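Local coordinates for teichoic acid biosynthesis protein F (Staphylococcus epidermidis, PDB 3L7I) that belongs to the bacterial enzymes of cell-wall teichoic acid biosynthesis and carries a glycosyltransferase-like domain of the GT-B class, at residues L534-R548 with L612-S624. Numbering follows the deposited sequence.
Sequences LPSDKKVIMYAPTWR and LFLISDCLITDYS. With SO4 (sulfate ion), chain G.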
ATOM      1  N   LEU A 534       3.849   5.444 -65.255  1.00 74.51           N
ATOM      2  CA  LEU A 534       4.262   6.654 -65.932  1.00 73.24           C
ATOM      3  C   LEU A 534       4.392   6.446 -67.445  1.00 75.20           C
ATOM      4  O   LEU A 534       4.979   5.462 -67.897  1.00 77.63           O
ATOM      5  CB  LEU A 534       5.587   7.134 -65.342  1.00 72.30           C
ATOM      6  CG  LEU A 534       5.501   7.477 -63.856  1.00 70.40           C
ATOM      7  CD1 LEU A 534       6.849   7.883 -63.291  1.00 69.76           C
ATOM      8  CD2 LEU A 534       4.512   8.590 -63.684  1.00 68.42           C
ATOM      9  N   PRO A 535       3.821   7.368 -68.230  1.00 85.10           N
ATOM     10  CA  PRO A 535       4.075   7.512 -69.665  1.00 85.54           C
ATOM     11  C   PRO A 535       5.547   7.301 -70.035  1.00 86.08           C
ATOM     12  O   PRO A 535       6.431   7.540 -69.216  1.00 84.88           O
ATOM     13  CB  PRO A 535       3.676   8.961 -69.920  1.00 82.57           C
ATOM     14  CG  PRO A 535       2.542   9.181 -68.962  1.00 81.95           C
ATOM     15  CD  PRO A 535       2.779   8.295 -67.763  1.00 83.30           C
ATOM     16  N   SER A 536       5.801   6.883 -71.272  1.00 88.89           N
ATOM     17  CA  SER A 536       7.127   6.412 -71.670  1.00 90.75           C
ATOM     18  C   SER A 536       8.031   7.492 -72.264  1.00 89.81           C
ATOM     19  O   SER A 536       9.232   7.508 -72.012  1.00 90.50           O
ATOM     20  CB  SER A 536       7.011   5.240 -72.657  1.00 94.70           C
ATOM     21  OG  SER A 536       6.179   4.210 -72.147  1.00 96.57           O
ATOM     22  N   ASP A 537       7.459   8.384 -73.062  1.00119.21           N
ATOM     23  CA  ASP A 537       8.248   9.388 -73.768  1.00119.40           C
ATOM     24  C   ASP A 537       8.549  10.602 -72.896  1.00116.65           C
ATOM     25  O   ASP A 537       9.382  11.442 -73.241  1.00117.40           O
ATOM     26  CB  ASP A 537       7.483   9.850 -75.001  1.00119.99           C
ATOM     27  CG  ASP A 537       6.088  10.363 -74.660  1.00117.40           C
ATOM     28  OD1 ASP A 537       5.296   9.592 -74.059  1.00117.23           O
ATOM     29  OD2 ASP A 537       5.788  11.537 -74.993  1.00116.10           O
ATOM     30  N   LYS A 538       7.864  10.678 -71.759  1.00 76.03           N
ATOM     31  CA  LYS A 538       7.787  11.897 -70.973  1.00 73.28           C
ATOM     32  C   LYS A 538       8.838  11.963 -69.854  1.00 72.51           C
ATOM     33  O   LYS A 538       9.141  10.968 -69.199  1.00 73.13           O
ATOM     34  CB  LYS A 538       6.342  12.078 -70.462  1.00 71.42           C
ATOM     35  CG  LYS A 538       5.450  12.943 -71.399  1.00 70.98           C
ATOM     36  CD  LYS A 538       4.097  12.288 -71.820  1.00 71.55           C
ATOM     37  CE  LYS A 538       2.932  13.303 -71.981  1.00 69.88           C
ATOM     38  NZ  LYS A 538       2.400  13.839 -70.628  1.00 67.49           N
ATOM     39  N   LYS A 539       9.423  13.144 -69.690  1.00 71.40           N
ATOM     40  CA  LYS A 539      10.384  13.392 -68.632  1.00 70.61           C
ATOM     41  C   LYS A 539       9.649  13.732 -67.333  1.00 68.21           C
ATOM     42  O   LYS A 539       8.428  13.895 -67.316  1.00 67.19           O
ATOM     43  CB  LYS A 539      11.357  14.502 -69.029  1.00 70.86           C
ATOM     44  CG  LYS A 539      12.457  14.038 -69.997  1.00 73.62           C
ATOM     45  CD  LYS A 539      13.636  15.024 -70.078  1.00 74.05           C
ATOM     46  CE  LYS A 539      13.272  16.286 -70.881  1.00 73.71           C
ATOM     47  NZ  LYS A 539      14.175  17.448 -70.580  1.00 73.52           N
ATOM     48  N   VAL A 540      10.380  13.839 -66.237  1.00 67.50           N
ATOM     49  CA  VAL A 540       9.723  13.768 -64.937  1.00 65.86           C
ATOM     50  C   VAL A 540      10.126  14.854 -63.939  1.00 64.38           C
ATOM     51  O   VAL A 540      11.268  14.887 -63.468  1.00 64.75           O
ATOM     52  CB  VAL A 540       9.965  12.391 -64.303  1.00 66.75           C
ATOM     53  CG1 VAL A 540       9.517  12.379 -62.845  1.00 65.27           C
ATOM     54  CG2 VAL A 540       9.269  11.324 -65.104  1.00 68.20           C
ATOM     55  N   ILE A 541       9.175  15.729 -63.614  1.00 62.90           N
ATOM     56  CA  ILE A 541       9.374  16.724 -62.562  1.00 61.70           C
ATOM     57  C   ILE A 541       8.822  16.188 -61.228  1.00 60.94           C
ATOM     58  O   ILE A 541       7.752  15.548 -61.191  1.00 60.83           O
ATOM     59  CB  ILE A 541       8.681  18.063 -62.932  1.00 60.84           C
ATOM     60  CG1 ILE A 541       9.333  18.690 -64.152  1.00 61.74           C
ATOM     61  CG2 ILE A 541       8.772  19.057 -61.817  1.00 59.90           C
ATOM     62  CD1 ILE A 541       8.438  19.688 -64.838  1.00 61.22           C
ATOM     63  N   MET A 542       9.565  16.417 -60.146  1.00 60.66           N
ATOM     64  CA  MET A 542       9.060  16.121 -58.801  1.00 60.03           C
ATOM     65  C   MET A 542       8.885  17.386 -57.993  1.00 59.16           C
ATOM     66  O   MET A 542       9.750  18.254 -57.995  1.00 59.24           O
ATOM     67  CB  MET A 542       9.978  15.182 -58.031  1.00 60.66           C
ATOM     68  CG  MET A 542       9.190  14.207 -57.174  1.00 60.67           C
ATOM     69  SD  MET A 542       9.969  13.751 -55.618  1.00 60.84           S
ATOM     70  CE  MET A 542      11.640  14.267 -55.949  1.00 61.27           C
ATOM     71  N   TYR A 543       7.778  17.478 -57.273  1.00 58.60           N
ATOM     72  CA  TYR A 543       7.483  18.690 -56.524  1.00 58.08           C
ATOM     73  C   TYR A 543       7.255  18.339 -55.072  1.00 58.12           C
ATOM     74  O   TYR A 543       6.349  17.588 -54.755  1.00 58.19           O
ATOM     75  CB  TYR A 543       6.244  19.354 -57.105  1.00 57.65           C
ATOM     76  CG  TYR A 543       5.834  20.614 -56.412  1.00 57.41           C
ATOM     77  CD1 TYR A 543       6.773  21.509 -55.929  1.00 57.63           C
ATOM     78  CD2 TYR A 543       4.499  20.928 -56.258  1.00 57.21           C
ATOM     79  CE1 TYR A 543       6.384  22.680 -55.290  1.00 57.74           C
ATOM     80  CE2 TYR A 543       4.105  22.080 -55.638  1.00 57.29           C
ATOM     81  CZ  TYR A 543       5.043  22.957 -55.153  1.00 57.60           C
ATOM     82  OH  TYR A 543       4.603  24.112 -54.534  1.00 58.00           O
ATOM     83  N   ALA A 544       8.056  18.870 -54.167  1.00 58.27           N
ATOM     84  CA  ALA A 544       7.908  18.459 -52.776  1.00 58.53           C
ATOM     85  C   ALA A 544       8.082  19.626 -51.824  1.00 58.72           C
ATOM     86  O   ALA A 544       9.170  19.865 -51.305  1.00 59.08           O
ATOM     87  CB  ALA A 544       8.889  17.364 -52.463  1.00 58.96           C
ATOM     88  N   PRO A 545       6.994  20.355 -51.585  1.00 58.69           N
ATOM     89  CA  PRO A 545       6.960  21.560 -50.762  1.00 59.19           C
ATOM     90  C   PRO A 545       6.803  21.195 -49.304  1.00 59.90           C
ATOM     91  O   PRO A 545       6.065  20.257 -48.991  1.00 59.97           O
ATOM     92  CB  PRO A 545       5.668  22.247 -51.217  1.00 59.05           C
ATOM     93  CG  PRO A 545       4.967  21.275 -52.151  1.00 58.44           C
ATOM     94  CD  PRO A 545       5.657  19.974 -52.064  1.00 58.43           C
ATOM     95  N   THR A 546       7.440  21.926 -48.403  1.00 60.64           N
ATOM     96  CA  THR A 546       7.174  21.663 -46.988  1.00 61.58           C
ATOM     97  C   THR A 546       5.766  22.069 -46.574  1.00 62.18           C
ATOM     98  O   THR A 546       5.114  22.881 -47.235  1.00 62.01           O
ATOM     99  CB  THR A 546       8.132  22.395 -46.051  1.00 62.54           C
ATOM    100  OG1 THR A 546       8.364  23.712 -46.562  1.00 62.73           O
ATOM    101  CG2 THR A 546       9.429  21.623 -45.920  1.00 62.37           C
ATOM    102  N   TRP A 547       5.338  21.512 -45.442  1.00 63.10           N
ATOM    103  CA  TRP A 547       4.025  21.777 -44.879  1.00 64.10           C
ATOM    104  C   TRP A 547       3.974  23.181 -44.312  1.00 65.31           C
ATOM    105  O   TRP A 547       4.992  23.719 -43.874  1.00 65.77           O
ATOM    106  CB  TRP A 547       3.687  20.742 -43.806  1.00 65.06           C
ATOM    107  CG  TRP A 547       2.585  21.174 -42.914  1.00 66.71           C
ATOM    108  CD1 TRP A 547       2.693  21.978 -41.822  1.00 68.34           C
ATOM    109  CD2 TRP A 547       1.204  20.852 -43.036  1.00 67.20           C
ATOM    110  NE1 TRP A 547       1.469  22.174 -41.254  1.00 69.89           N
ATOM    111  CE2 TRP A 547       0.528  21.492 -41.983  1.00 69.93           C
ATOM    112  CE3 TRP A 547       0.464  20.092 -43.940  1.00 67.37           C
ATOM    113  CZ2 TRP A 547      -0.843  21.391 -41.794  1.00 73.73           C
ATOM    114  CZ3 TRP A 547      -0.904  19.990 -43.755  1.00 71.12           C
ATOM    115  CH2 TRP A 547      -1.542  20.635 -42.689  1.00 74.37           C
ATOM    116  N   ARG A 548       2.778  23.765 -44.340  1.00 70.44           N
ATOM    117  CA  ARG A 548       2.537  25.105 -43.821  1.00 71.34           C
ATOM    118  C   ARG A 548       1.186  25.195 -43.103  1.00 74.63           C
ATOM    119  O   ARG A 548       0.129  25.046 -43.725  1.00 75.27           O
ATOM    120  CB  ARG A 548       2.602  26.127 -44.961  1.00 69.34           C
ATOM    121  CG  ARG A 548       4.014  26.455 -45.389  1.00 67.54           C
ATOM    122  CD  ARG A 548       4.043  27.109 -46.737  1.00 66.01           C
ATOM    123  NE  ARG A 548       4.380  26.171 -47.803  1.00 64.21           N
ATOM    124  CZ  ARG A 548       5.460  26.260 -48.580  1.00 63.20           C
ATOM    125  NH1 ARG A 548       6.320  27.251 -48.420  1.00 64.04           N
ATOM    126  NH2 ARG A 548       5.675  25.353 -49.525  1.00 61.94           N
ATOM    127  N   LEU A 612      12.066   7.826 -55.874  1.00 59.10           N
ATOM    128  CA  LEU A 612      11.431   8.929 -56.573  1.00 58.05           C
ATOM    129  C   LEU A 612      12.490   9.919 -57.117  1.00 57.55           C
ATOM    130  O   LEU A 612      12.352  10.446 -58.233  1.00 57.37           O
ATOM    131  CB  LEU A 612      10.371   9.610 -55.710  1.00 57.41           C
ATOM    132  CG  LEU A 612       9.125   8.758 -55.444  1.00 58.12           C
ATOM    133  CD1 LEU A 612       8.130   9.454 -54.502  1.00 57.81           C
ATOM    134  CD2 LEU A 612       8.464   8.387 -56.751  1.00 58.51           C
ATOM    135  N   PHE A 613      13.566  10.152 -56.367  1.00 57.63           N
ATOM    136  CA  PHE A 613      14.614  11.029 -56.894  1.00 57.52           C
ATOM    137  C   PHE A 613      15.232  10.427 -58.141  1.00 58.43           C
ATOM    138  O   PHE A 613      15.389  11.111 -59.153  1.00 58.38           O
ATOM    139  CB  PHE A 613      15.722  11.318 -55.868  1.00 57.82           C
ATOM    140  CG  PHE A 613      15.259  12.078 -54.671  1.00 57.21           C
ATOM    141  CD1 PHE A 613      14.301  13.068 -54.790  1.00 56.34           C
ATOM    142  CD2 PHE A 613      15.788  11.811 -53.429  1.00 57.81           C
ATOM    143  CE1 PHE A 613      13.864  13.760 -53.687  1.00 56.08           C
ATOM    144  CE2 PHE A 613      15.360  12.508 -52.327  1.00 57.54           C
ATOM    145  CZ  PHE A 613      14.399  13.485 -52.455  1.00 56.68           C
ATOM    146  N   LEU A 614      15.598   9.148 -58.054  1.00 59.53           N
ATOM    147  CA  LEU A 614      16.301   8.460 -59.138  1.00 60.83           C
ATOM    148  C   LEU A 614      15.616   8.669 -60.482  1.00 60.80           C
ATOM    149  O   LEU A 614      16.265   8.913 -61.486  1.00 61.52           O
ATOM    150  CB  LEU A 614      16.406   6.966 -58.856  1.00 62.22           C
ATOM    151  CG  LEU A 614      17.577   6.522 -57.988  1.00 63.27           C
ATOM    152  CD1 LEU A 614      17.769   5.029 -58.126  1.00 65.18           C
ATOM    153  CD2 LEU A 614      18.853   7.252 -58.386  1.00 63.63           C
ATOM    154  N   ILE A 615      14.293   8.590 -60.502  1.00 60.21           N
ATOM    155  CA  ILE A 615      13.593   8.775 -61.757  1.00 60.44           C
ATOM    156  C   ILE A 615      13.209  10.238 -62.052  1.00 59.41           C
ATOM    157  O   ILE A 615      12.467  10.493 -62.994  1.00 59.65           O
ATOM    158  CB  ILE A 615      12.347   7.861 -61.858  1.00 60.90           C
ATOM    159  CG1 ILE A 615      11.265   8.329 -60.884  1.00 59.73           C
ATOM    160  CG2 ILE A 615      12.729   6.387 -61.674  1.00 62.35           C
ATOM    161  CD1 ILE A 615       9.924   7.617 -61.049  1.00 60.33           C
ATOM    162  N   SER A 616      13.724  11.198 -61.285  1.00 58.55           N
ATOM    163  CA  SER A 616      13.330  12.598 -61.485  1.00 57.84           C
ATOM    164  C   SER A 616      14.360  13.413 -62.247  1.00 58.40           C
ATOM    165  O   SER A 616      15.529  13.465 -61.847  1.00 58.70           O
ATOM    166  CB  SER A 616      13.080  13.294 -60.153  1.00 56.81           C
ATOM    167  OG  SER A 616      11.938  12.789 -59.497  1.00 56.45           O
ATOM    168  N   ASP A 617      13.915  14.070 -63.319  1.00 58.80           N
ATOM    169  CA  ASP A 617      14.779  14.920 -64.131  1.00 59.66           C
ATOM    170  C   ASP A 617      15.076  16.255 -63.467  1.00 59.12           C
ATOM    171  O   ASP A 617      16.059  16.903 -63.800  1.00 59.93           O
ATOM    172  CB  ASP A 617      14.177  15.132 -65.513  1.00 60.63           C
ATOM    173  CG  ASP A 617      14.121  13.845 -66.320  1.00 61.74           C
ATOM    174  OD1 ASP A 617      15.192  13.376 -66.802  1.00 63.75           O
ATOM    175  OD2 ASP A 617      13.003  13.294 -66.465  1.00 61.60           O
ATOM    176  N   CYS A 618      14.223  16.666 -62.538  1.00 61.14           N
ATOM    177  CA  CYS A 618      14.518  17.810 -61.689  1.00 61.21           C
ATOM    178  C   CYS A 618      13.658  17.749 -60.440  1.00 59.28           C
ATOM    179  O   CYS A 618      12.702  16.976 -60.383  1.00 58.05           O
ATOM    180  CB  CYS A 618      14.291  19.134 -62.419  1.00 63.75           C
ATOM    181  SG  CYS A 618      12.566  19.494 -62.875  1.00 64.00           S
ATOM    182  N   LEU A 619      14.010  18.566 -59.447  1.00 56.45           N
ATOM    183  CA  LEU A 619      13.288  18.671 -58.182  1.00 55.81           C
ATOM    184  C   LEU A 619      12.715  20.078 -58.029  1.00 56.02           C
ATOM    185  O   LEU A 619      13.409  21.069 -58.272  1.00 56.68           O
ATOM    186  CB  LEU A 619      14.239  18.401 -57.019  1.00 55.82           C
ATOM    187  CG  LEU A 619      13.580  17.654 -55.852  1.00 55.38           C
ATOM    188  CD1 LEU A 619      14.394  17.749 -54.575  1.00 55.70           C
ATOM    189  CD2 LEU A 619      12.171  18.148 -55.633  1.00 55.10           C
ATOM    190  N   ILE A 620      11.457  20.199 -57.633  1.00 55.76           N
ATOM    191  CA  ILE A 620      10.980  21.513 -57.221  1.00 56.23           C
ATOM    192  C   ILE A 620      10.644  21.412 -55.755  1.00 56.02           C
ATOM    193  O   ILE A 620       9.892  20.520 -55.334  1.00 55.63           O
ATOM    194  CB  ILE A 620       9.741  21.980 -57.993  1.00 56.66           C
ATOM    195  CG1 ILE A 620       9.989  21.887 -59.491  1.00 57.07           C
ATOM    196  CG2 ILE A 620       9.375  23.409 -57.605  1.00 57.52           C
ATOM    197  CD1 ILE A 620       8.817  22.368 -60.295  1.00 57.81           C
ATOM    198  N   THR A 621      11.213  22.317 -54.971  1.00 56.55           N
ATOM    199  CA  THR A 621      10.977  22.304 -53.543  1.00 56.70           C
ATOM    200  C   THR A 621      11.013  23.745 -53.011  1.00 57.77           C
ATOM    201  O   THR A 621      10.959  24.691 -53.802  1.00 58.36           O
ATOM    202  CB  THR A 621      11.990  21.396 -52.868  1.00 56.44           C
ATOM    203  OG1 THR A 621      11.608  21.209 -51.508  1.00 56.76           O
ATOM    204  CG2 THR A 621      13.392  21.998 -52.944  1.00 57.01           C
ATOM    205  N   ASP A 622      11.053  23.926 -51.691  1.00 58.30           N
ATOM    206  CA  ASP A 622      11.214  25.267 -51.136  1.00 59.62           C
ATOM    207  C   ASP A 622      12.177  25.327 -49.961  1.00 60.31           C
ATOM    208  O   ASP A 622      13.316  25.750 -50.136  1.00 60.80           O
ATOM    209  CB  ASP A 622       9.871  25.898 -50.777  1.00 60.41           C
ATOM    210  CG  ASP A 622       8.954  24.944 -50.084  1.00 60.02           C
ATOM    211  OD1 ASP A 622       7.916  24.612 -50.674  1.00 59.69           O
ATOM    212  OD2 ASP A 622       9.259  24.512 -48.951  1.00 60.28           O
ATOM    213  N   TYR A 623      11.720  24.919 -48.772  1.00 60.61           N
ATOM    214  CA  TYR A 623      12.563  24.867 -47.582  1.00 61.50           C
ATOM    215  C   TYR A 623      12.615  23.439 -47.080  1.00 60.84           C
ATOM    216  O   TYR A 623      11.907  23.071 -46.156  1.00 61.32           O
ATOM    217  CB  TYR A 623      11.982  25.753 -46.477  1.00 63.12           C
ATOM    218  CG  TYR A 623      11.292  26.949 -47.027  1.00 63.80           C
ATOM    219  CD1 TYR A 623       9.913  27.082 -46.926  1.00 64.10           C
ATOM    220  CD2 TYR A 623      12.016  27.936 -47.708  1.00 64.39           C
ATOM    221  CE1 TYR A 623       9.270  28.182 -47.468  1.00 65.01           C
ATOM    222  CE2 TYR A 623      11.387  29.034 -48.257  1.00 65.30           C
ATOM    223  CZ  TYR A 623      10.012  29.160 -48.136  1.00 65.61           C
ATOM    224  OH  TYR A 623       9.376  30.259 -48.680  1.00 66.82           O
ATOM    225  N   SER A 624      13.451  22.608 -47.666  1.00 60.01           N
ATOM    226  CA  SER A 624      13.432  21.226 -47.249  1.00 59.62           C
ATOM    227  C   SER A 624      14.803  20.625 -47.316  1.00 59.74           C
ATOM    228  O   SER A 624      15.578  20.906 -48.230  1.00 59.48           O
ATOM    229  CB  SER A 624      12.474  20.424 -48.119  1.00 58.44           C
ATOM    230  OG  SER A 624      12.508  19.061 -47.752  1.00 58.32           O
TER
HETATM  231  S   SO4 G 732      12.529  19.578 -43.571  1.00 92.36           S
HETATM  232  O1  SO4 G 732      11.103  19.270 -43.751  1.00 92.36           O
HETATM  233  O2  SO4 G 732      12.710  21.032 -43.532  1.00 92.36           O
HETATM  234  O3  SO4 G 732      13.018  19.002 -42.318  1.00 92.36           O
HETATM  235  O4  SO4 G 732      13.287  19.010 -44.685  1.00 92.36           O
HETATM  236  O   HOH W   1       6.702  25.240 -53.137  1.00 32.00           O
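Strands 539-543 and 618-621 run parallel, and four backbone hydrogen bonds join them and their flanks: Asp617 N to Val540 O at one end, then Met542 N to Cys618 O and Ile620 N to Met542 O (2.6 Å), and Ala544 N to Ile620 O at the other. Side chains extend the pairing. At the start, Asp617 takes the N-H of Val540 on the anti lone pair of OD2 (2.7 Å). At the far end, Thr621, whose OG1 lies anti to the backbone N (chi1 -170°), turns its hydroxyl to Ala544 O.

Asp622 ties down Thr546 and Arg548. Its OD2 accepts three bonds, from Thr546 OG1 (2.7 Å) and Thr546 N on the syn side and from Tyr623 N on the anti side, which should fix the carboxylate's rotation. OD1 receives Arg548 NH2 at 2.6 Å in a salt bridge, from above the carboxylate plane, and a water linked to Tyr543 OH. Arg548 NH1 has a second acid, Asp643.

Mostly apolar side chains pack on both faces. Branched Ile620 sets CD1 against Ile541 CG2 (3.6 Å) and CG2 against Tyr543 CD1; on the other face flexible Met542 bends between Leu619 and helix 609-614, its SD 5.4 Å from the Phe613 ring centroid in an oblique Met-aromatic contact.

Ser624 OG caps Val626 N and donates to O4 of a sulfate, probably from the crystallisation liquor, at 3.2 Å. Adjacent first and fourth strands of a helix-flanked parallel sheet, order 3-2-1-4-5-6, are characteristic of a Rossmann-like GT-B domain.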